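Local atomic coordinates of glucosidase (Croceicoccus marinus, PDB entry 5Z3K), a protein that probably hydrolyses O-glycosidic bonds as a beta-glucosidase of glycoside hydrolase family 39. Residues G367-I379 with L470-R482. Residues are numbered along the deposited sequence; the frame is centred on the assembly and turned at random.
Sequences GDTIRILISNYAI and LAVSGVELIEITR
Asn376 O is gripped by two backbone amides, Ser473 N at 2.6 Å and, weakly, Gly474 N at 3.4 Å; two residues facing one make a G1 beta bulge where strand 474-482 begins. The side chain of Asn376, with CG anti to the backbone N (chi1 -167°), carries ND2 to Leu470 O at 2.9 Å, a bond lying near the amide plane; ND2 also reaches Tyr421 O, and Val472 CG1 rests against OD1. From here to the far end the strands run antiparallel, their backbones paired from Asn376 with Gly474 to Thr369 with Thr481. One face is mostly apolar: Ile370 pairs with Ile480 and Ile372 with Ile478, Ile372 CD1 also crossing to Ile480 CD1 at 4.0 Å, while Ile374 CG2 meets Leu470 CD2 of the preceding loop at 3.8 Å. Buried Glu476 on this face is held by Arg442, Arg444 and Tyr424. On the other face Leu373 and Leu477 pack on helix 329-341, while Arg371 NE makes a salt bridge to Glu479 OE1 at 2.9 Å from above the carboxylate plane, and a water joins NH2 to OE2. At the far end Arg482, bent at chi3 (58°), turns its guanidinium side-on to Asp368 in a two-bond salt bridge: NE reaches OD1 at 2.7 Å and NH2 reaches OD2 at 2.8 Å, both oxygens met from above the carboxylate plane, the two planes 54° apart. An alanine in place of Asp368 removes the carboxylate, and the Arg482 guanidinium, left without its mate, would probably be set free to swing. The pair forms neighbouring antiparallel strands in the beta-sandwich-like domain that accompanies the TIM barrel, as in other GH39 enzymes.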
ATOM      1  N   GLY A 367      23.212  -0.385  12.465  1.00 22.38           N
ATOM      2  CA  GLY A 367      23.100  -0.416  13.907  1.00 21.64           C
ATOM      3  C   GLY A 367      23.120   0.929  14.605  1.00 20.28           C
ATOM      4  O   GLY A 367      23.035   0.963  15.835  1.00 22.23           O
ATOM      5  N   ASP A 368      23.200   2.035  13.874  1.00 19.82           N
ATOM      6  CA  ASP A 368      23.381   3.350  14.488  1.00 22.26           C
ATOM      7  C   ASP A 368      22.077   4.112  14.709  1.00 20.38           C
ATOM      8  O   ASP A 368      22.107   5.214  15.266  1.00 19.04           O
ATOM      9  CB  ASP A 368      24.314   4.209  13.621  1.00 27.31           C
ATOM     10  CG  ASP A 368      25.784   3.904  13.859  1.00 31.70           C
ATOM     11  OD1 ASP A 368      26.108   3.315  14.918  1.00 29.37           O
ATOM     12  OD2 ASP A 368      26.608   4.255  12.986  1.00 34.22           O
ATOM     13  N   THR A 369      20.939   3.570  14.284  1.00 17.86           N
ATOM     14  CA  THR A 369      19.667   4.277  14.387  1.00 16.89           C
ATOM     15  C   THR A 369      18.602   3.310  14.887  1.00 15.38           C
ATOM     16  O   THR A 369      18.370   2.278  14.255  1.00 19.54           O
ATOM     17  CB  THR A 369      19.248   4.867  13.034  1.00 20.09           C
ATOM     18  OG1 THR A 369      20.238   5.802  12.576  1.00 16.88           O
ATOM     19  CG2 THR A 369      17.899   5.565  13.149  1.00 18.86           C
ATOM     20  N   ILE A 370      17.961   3.646  16.009  1.00 13.48           N
ATOM     21  CA  ILE A 370      16.783   2.930  16.516  1.00 13.98           C
ATOM     22  C   ILE A 370      15.548   3.779  16.235  1.00 17.88           C
ATOM     23  O   ILE A 370      15.558   4.987  16.501  1.00 15.79           O
ATOM     24  CB  ILE A 370      16.897   2.673  18.032  1.00 15.95           C
ATOM     25  CG1 ILE A 370      18.313   2.218  18.441  1.00 19.90           C
ATOM     26  CG2 ILE A 370      15.754   1.777  18.528  1.00 16.08           C
ATOM     27  CD1 ILE A 370      18.726   0.899  17.906  1.00 17.01           C
ATOM     28  N   ARG A 371      14.470   3.157  15.735  1.00 13.35           N
ATOM     29  CA  ARG A 371      13.208   3.859  15.496  1.00 13.38           C
ATOM     30  C   ARG A 371      12.078   3.182  16.259  1.00 13.32           C
ATOM     31  O   ARG A 371      11.884   1.970  16.132  1.00 13.39           O
ATOM     32  CB  ARG A 371      12.863   3.903  14.008  1.00 12.03           C
ATOM     33  CG  ARG A 371      13.818   4.774  13.223  1.00 11.18           C
ATOM     34  CD  ARG A 371      13.416   4.960  11.756  1.00 11.74           C
ATOM     35  NE  ARG A 371      14.362   5.898  11.161  1.00 18.07           N
ATOM     36  CZ  ARG A 371      15.011   5.712  10.019  1.00 16.10           C
ATOM     37  NH1 ARG A 371      14.810   4.618   9.287  1.00 14.70           N
ATOM     38  NH2 ARG A 371      15.860   6.645   9.603  1.00 16.43           N
ATOM     39  N   ILE A 372      11.324   3.967  17.027  1.00 10.55           N
ATOM     40  CA  ILE A 372      10.195   3.451  17.802  1.00 11.76           C
ATOM     41  C   ILE A 372       8.963   4.252  17.410  1.00 12.07           C
ATOM     42  O   ILE A 372       8.892   5.465  17.657  1.00 11.22           O
ATOM     43  CB  ILE A 372      10.430   3.514  19.320  1.00  9.35           C
ATOM     44  CG1 ILE A 372      11.669   2.703  19.726  1.00 11.76           C
ATOM     45  CG2 ILE A 372       9.189   2.996  20.042  1.00 11.89           C
ATOM     46  CD1 ILE A 372      12.842   3.575  20.227  1.00 18.92           C
ATOM     47  N   LEU A 373       8.004   3.578  16.788  1.00 12.32           N
ATOM     48  CA  LEU A 373       6.802   4.195  16.249  1.00 10.91           C
ATOM     49  C   LEU A 373       5.630   3.858  17.157  1.00 11.42           C
ATOM     50  O   LEU A 373       5.456   2.696  17.525  1.00 11.00           O
ATOM     51  CB  LEU A 373       6.537   3.678  14.834  1.00 10.93           C
ATOM     52  CG  LEU A 373       5.276   4.216  14.171  1.00 11.89           C
ATOM     53  CD1 LEU A 373       5.485   5.699  13.783  1.00 11.81           C
ATOM     54  CD2 LEU A 373       4.946   3.401  12.951  1.00 12.60           C
ATOM     55  N   ILE A 374       4.843   4.867  17.523  1.00 10.20           N
ATOM     56  CA  ILE A 374       3.716   4.710  18.431  1.00 11.99           C
ATOM     57  C   ILE A 374       2.512   5.429  17.848  1.00 11.56           C
ATOM     58  O   ILE A 374       2.590   6.625  17.546  1.00 13.59           O
ATOM     59  CB  ILE A 374       4.021   5.283  19.830  1.00 12.68           C
ATOM     60  CG1 ILE A 374       5.293   4.674  20.420  1.00 14.06           C
ATOM     61  CG2 ILE A 374       2.805   5.104  20.748  1.00 15.95           C
ATOM     62  CD1 ILE A 374       5.841   5.476  21.599  1.00 13.60           C
ATOM     63  N   SER A 375       1.390   4.723  17.725  1.00 13.71           N
ATOM     64  CA  SER A 375       0.132   5.360  17.346  1.00 14.46           C
ATOM     65  C   SER A 375      -0.892   5.127  18.440  1.00 14.98           C
ATOM     66  O   SER A 375      -1.041   3.999  18.925  1.00 13.05           O
ATOM     67  CB  SER A 375      -0.409   4.841  16.014  1.00 13.53           C
ATOM     68  OG  SER A 375      -1.625   5.508  15.671  1.00 12.72           O
ATOM     69  N   ASN A 376      -1.588   6.191  18.820  1.00 11.64           N
ATOM     70  CA  ASN A 376      -2.686   6.133  19.777  1.00 14.24           C
ATOM     71  C   ASN A 376      -3.970   6.403  18.999  1.00 13.63           C
ATOM     72  O   ASN A 376      -4.334   7.559  18.765  1.00 16.37           O
ATOM     73  CB  ASN A 376      -2.469   7.150  20.905  1.00 12.17           C
ATOM     74  CG  ASN A 376      -3.399   6.923  22.078  1.00 14.92           C
ATOM     75  OD1 ASN A 376      -4.135   5.935  22.116  1.00 16.98           O
ATOM     76  ND2 ASN A 376      -3.363   7.827  23.046  1.00 13.86           N
ATOM     77  N   TYR A 377      -4.645   5.332  18.584  1.00 12.29           N
ATOM     78  CA  TYR A 377      -5.838   5.415  17.753  1.00 12.90           C
ATOM     79  C   TYR A 377      -7.034   4.817  18.483  1.00 14.73           C
ATOM     80  O   TYR A 377      -6.934   3.735  19.067  1.00 13.82           O
ATOM     81  CB  TYR A 377      -5.641   4.678  16.412  1.00 13.65           C
ATOM     82  CG  TYR A 377      -6.926   4.638  15.618  1.00 13.13           C
ATOM     83  CD1 TYR A 377      -7.327   5.737  14.868  1.00 14.41           C
ATOM     84  CD2 TYR A 377      -7.775   3.539  15.677  1.00 15.33           C
ATOM     85  CE1 TYR A 377      -8.510   5.727  14.173  1.00 12.74           C
ATOM     86  CE2 TYR A 377      -8.976   3.528  14.991  1.00 14.38           C
ATOM     87  CZ  TYR A 377      -9.333   4.630  14.242  1.00 14.48           C
ATOM     88  OH  TYR A 377     -10.521   4.625  13.544  1.00 14.94           O
ATOM     89  N   ALA A 378      -8.182   5.489  18.404  1.00 15.54           N
ATOM     90  CA  ALA A 378      -9.405   5.017  19.051  1.00 16.00           C
ATOM     91  C   ALA A 378     -10.476   4.770  17.997  1.00 14.68           C
ATOM     92  O   ALA A 378     -10.827   5.681  17.241  1.00 13.58           O
ATOM     93  CB  ALA A 378      -9.897   6.031  20.090  1.00 15.83           C
ATOM     94  N   ILE A 379     -10.979   3.539  17.939  1.00 14.08           N
ATOM     95  CA  ILE A 379     -12.174   3.272  17.131  1.00 14.69           C
ATOM     96  C   ILE A 379     -13.325   4.110  17.677  1.00 15.35           C
ATOM     97  O   ILE A 379     -13.578   4.081  18.897  1.00 18.51           O
ATOM     98  CB  ILE A 379     -12.533   1.776  17.169  1.00 15.96           C
ATOM     99  CG1 ILE A 379     -11.446   0.924  16.504  1.00 16.72           C
ATOM    100  CG2 ILE A 379     -13.879   1.539  16.501  1.00 16.47           C
ATOM    101  CD1 ILE A 379     -11.538  -0.555  16.873  1.00 13.02           C
ATOM    102  N   LEU A 470       0.498  12.017  24.776  1.00 16.03           N
ATOM    103  CA  LEU A 470       0.175  11.618  23.402  1.00 16.32           C
ATOM    104  C   LEU A 470      -1.301  11.228  23.419  1.00 15.29           C
ATOM    105  O   LEU A 470      -1.636  10.063  23.629  1.00 16.17           O
ATOM    106  CB  LEU A 470       1.062  10.474  22.922  1.00 20.09           C
ATOM    107  CG  LEU A 470       0.764   9.949  21.508  1.00 17.94           C
ATOM    108  CD1 LEU A 470       1.106  10.984  20.442  1.00 16.56           C
ATOM    109  CD2 LEU A 470       1.482   8.624  21.238  1.00 14.98           C
ATOM    110  N   ALA A 471      -2.167  12.222  23.225  1.00 18.35           N
ATOM    111  CA  ALA A 471      -3.601  11.976  23.239  1.00 18.10           C
ATOM    112  C   ALA A 471      -3.995  11.088  22.067  1.00 16.26           C
ATOM    113  O   ALA A 471      -3.235  10.890  21.112  1.00 15.04           O
ATOM    114  CB  ALA A 471      -4.385  13.285  23.178  1.00 18.38           C
ATOM    115  N   VAL A 472      -5.222  10.567  22.134  1.00 14.91           N
ATOM    116  CA  VAL A 472      -5.724   9.759  21.027  1.00 15.57           C
ATOM    117  C   VAL A 472      -5.665  10.560  19.732  1.00 18.73           C
ATOM    118  O   VAL A 472      -5.734  11.798  19.728  1.00 20.03           O
ATOM    119  CB  VAL A 472      -7.152   9.248  21.282  1.00 25.34           C
ATOM    120  CG1 VAL A 472      -7.115   8.134  22.304  1.00 25.09           C
ATOM    121  CG2 VAL A 472      -8.055  10.371  21.749  1.00 28.30           C
ATOM    122  N   SER A 473      -5.524   9.836  18.620  1.00 17.57           N
ATOM    123  CA  SER A 473      -5.360  10.409  17.280  1.00 16.36           C
ATOM    124  C   SER A 473      -4.026  11.143  17.153  1.00 17.70           C
ATOM    125  O   SER A 473      -3.953  12.246  16.600  1.00 20.29           O
ATOM    126  CB  SER A 473      -6.534  11.318  16.901  1.00 14.82           C
ATOM    127  OG  SER A 473      -7.779  10.640  17.050  1.00 19.43           O
ATOM    128  N   GLY A 474      -2.970  10.527  17.667  1.00 14.21           N
ATOM    129  CA  GLY A 474      -1.626  11.055  17.516  1.00 12.67           C
ATOM    130  C   GLY A 474      -0.653   9.939  17.205  1.00 15.30           C
ATOM    131  O   GLY A 474      -0.868   8.778  17.571  1.00 16.08           O
ATOM    132  N   VAL A 475       0.422  10.305  16.506  1.00 12.54           N
ATOM    133  CA  VAL A 475       1.455   9.385  16.045  1.00 11.21           C
ATOM    134  C   VAL A 475       2.812   9.971  16.412  1.00 14.59           C
ATOM    135  O   VAL A 475       3.065  11.159  16.175  1.00 13.09           O
ATOM    136  CB  VAL A 475       1.364   9.139  14.519  1.00 11.69           C
ATOM    137  CG1 VAL A 475       2.459   8.176  14.057  1.00 12.29           C
ATOM    138  CG2 VAL A 475      -0.020   8.598  14.149  1.00  8.62           C
ATOM    139  N   GLU A 476       3.649   9.167  17.058  1.00 13.28           N
ATOM    140  CA  GLU A 476       4.968   9.633  17.463  1.00 15.78           C
ATOM    141  C   GLU A 476       6.109   8.690  17.092  1.00 14.04           C
ATOM    142  O   GLU A 476       6.026   7.480  17.302  1.00 14.16           O
ATOM    143  CB  GLU A 476       4.993   9.907  18.971  1.00 16.08           C
ATOM    144  CG  GLU A 476       6.227  10.659  19.444  1.00 17.12           C
ATOM    145  CD  GLU A 476       5.914  11.654  20.544  1.00 21.96           C
ATOM    146  OE1 GLU A 476       6.141  11.325  21.727  1.00 33.31           O
ATOM    147  OE2 GLU A 476       5.443  12.765  20.226  1.00 28.83           O
ATOM    148  N   LEU A 477       7.173   9.260  16.538  1.00 10.42           N
ATOM    149  CA  LEU A 477       8.369   8.503  16.189  1.00 13.75           C
ATOM    150  C   LEU A 477       9.480   8.967  17.107  1.00 13.67           C
ATOM    151  O   LEU A 477       9.786  10.160  17.152  1.00 12.23           O
ATOM    152  CB  LEU A 477       8.779   8.707  14.727  1.00 10.89           C
ATOM    153  CG  LEU A 477      10.083   8.019  14.319  1.00 12.48           C
ATOM    154  CD1 LEU A 477       9.915   6.508  14.401  1.00 14.53           C
ATOM    155  CD2 LEU A 477      10.479   8.426  12.887  1.00 16.81           C
ATOM    156  N   ILE A 478      10.057   8.037  17.847  1.00 14.28           N
ATOM    157  CA  ILE A 478      11.220   8.302  18.676  1.00 11.11           C
ATOM    158  C   ILE A 478      12.414   7.732  17.945  1.00 14.40           C
ATOM    159  O   ILE A 478      12.433   6.541  17.615  1.00 13.06           O
ATOM    160  CB  ILE A 478      11.085   7.669  20.071  1.00 10.06           C
ATOM    161  CG1 ILE A 478       9.802   8.139  20.755  1.00 13.98           C
ATOM    162  CG2 ILE A 478      12.351   7.937  20.898  1.00 14.96           C
ATOM    163  CD1 ILE A 478       9.656   9.654  20.830  1.00 22.92           C
ATOM    164  N   GLU A 479      13.414   8.568  17.701  1.00  9.74           N
ATOM    165  CA  GLU A 479      14.606   8.158  16.979  1.00 16.11           C
ATOM    166  C   GLU A 479      15.807   8.319  17.898  1.00 17.74           C
ATOM    167  O   GLU A 479      16.066   9.422  18.389  1.00 19.69           O
ATOM    168  CB  GLU A 479      14.782   8.996  15.711  1.00 18.89           C
ATOM    169  CG  GLU A 479      15.712   8.374  14.714  1.00 19.96           C
ATOM    170  CD  GLU A 479      15.523   8.968  13.335  1.00 25.20           C
ATOM    171  OE1 GLU A 479      14.672   8.463  12.564  1.00 22.55           O
ATOM    172  OE2 GLU A 479      16.211   9.966  13.053  1.00 26.47           O
ATOM    173  N   ILE A 480      16.535   7.229  18.129  1.00 17.15           N
ATOM    174  CA  ILE A 480      17.748   7.243  18.948  1.00 18.28           C
ATOM    175  C   ILE A 480      18.938   6.913  18.058  1.00 17.59           C
ATOM    176  O   ILE A 480      18.924   5.903  17.345  1.00 16.10           O
ATOM    177  CB  ILE A 480      17.655   6.253  20.121  1.00 16.53           C
ATOM    178  CG1 ILE A 480      16.371   6.497  20.902  1.00 20.56           C
ATOM    179  CG2 ILE A 480      18.857   6.407  21.047  1.00 20.11           C
ATOM    180  CD1 ILE A 480      16.029   5.388  21.813  1.00 22.65           C
ATOM    181  N   THR A 481      19.963   7.766  18.084  1.00 15.47           N
ATOM    182  CA  THR A 481      21.113   7.581  17.212  1.00 15.05           C
ATOM    183  C   THR A 481      22.415   7.639  17.992  1.00 17.94           C
ATOM    184  O   THR A 481      22.516   8.306  19.027  1.00 18.49           O
ATOM    185  CB  THR A 481      21.155   8.629  16.110  1.00 17.85           C
ATOM    186  OG1 THR A 481      21.085   9.935  16.709  1.00 20.78           O
ATOM    187  CG2 THR A 481      19.978   8.428  15.177  1.00 16.87           C
ATOM    188  N   ARG A 482      23.415   6.930  17.479  1.00 17.99           N
ATOM    189  CA  ARG A 482      24.757   7.058  18.019  1.00 19.18           C
ATOM    190  C   ARG A 482      25.320   8.421  17.639  1.00 23.11           C
ATOM    191  O   ARG A 482      25.157   8.879  16.503  1.00 20.58           O
ATOM    192  CB  ARG A 482      25.662   5.944  17.491  1.00 20.51           C
ATOM    193  CG  ARG A 482      27.078   5.979  18.058  1.00 29.08           C
ATOM    194  CD  ARG A 482      27.922   4.847  17.513  1.00 27.76           C
ATOM    195  NE  ARG A 482      27.991   4.877  16.059  1.00 35.78           N
ATOM    196  CZ  ARG A 482      28.854   5.615  15.369  1.00 41.20           C
ATOM    197  NH1 ARG A 482      29.729   6.386  16.005  1.00 40.72           N
ATOM    198  NH2 ARG A 482      28.842   5.580  14.044  1.00 38.56           N
TER
HETATM  199  O   HOH W   1      17.510   9.123  10.594  1.00 28.63           O
HETATM  200  O   HOH W   2      -8.198   8.131  17.002  1.00 19.05           O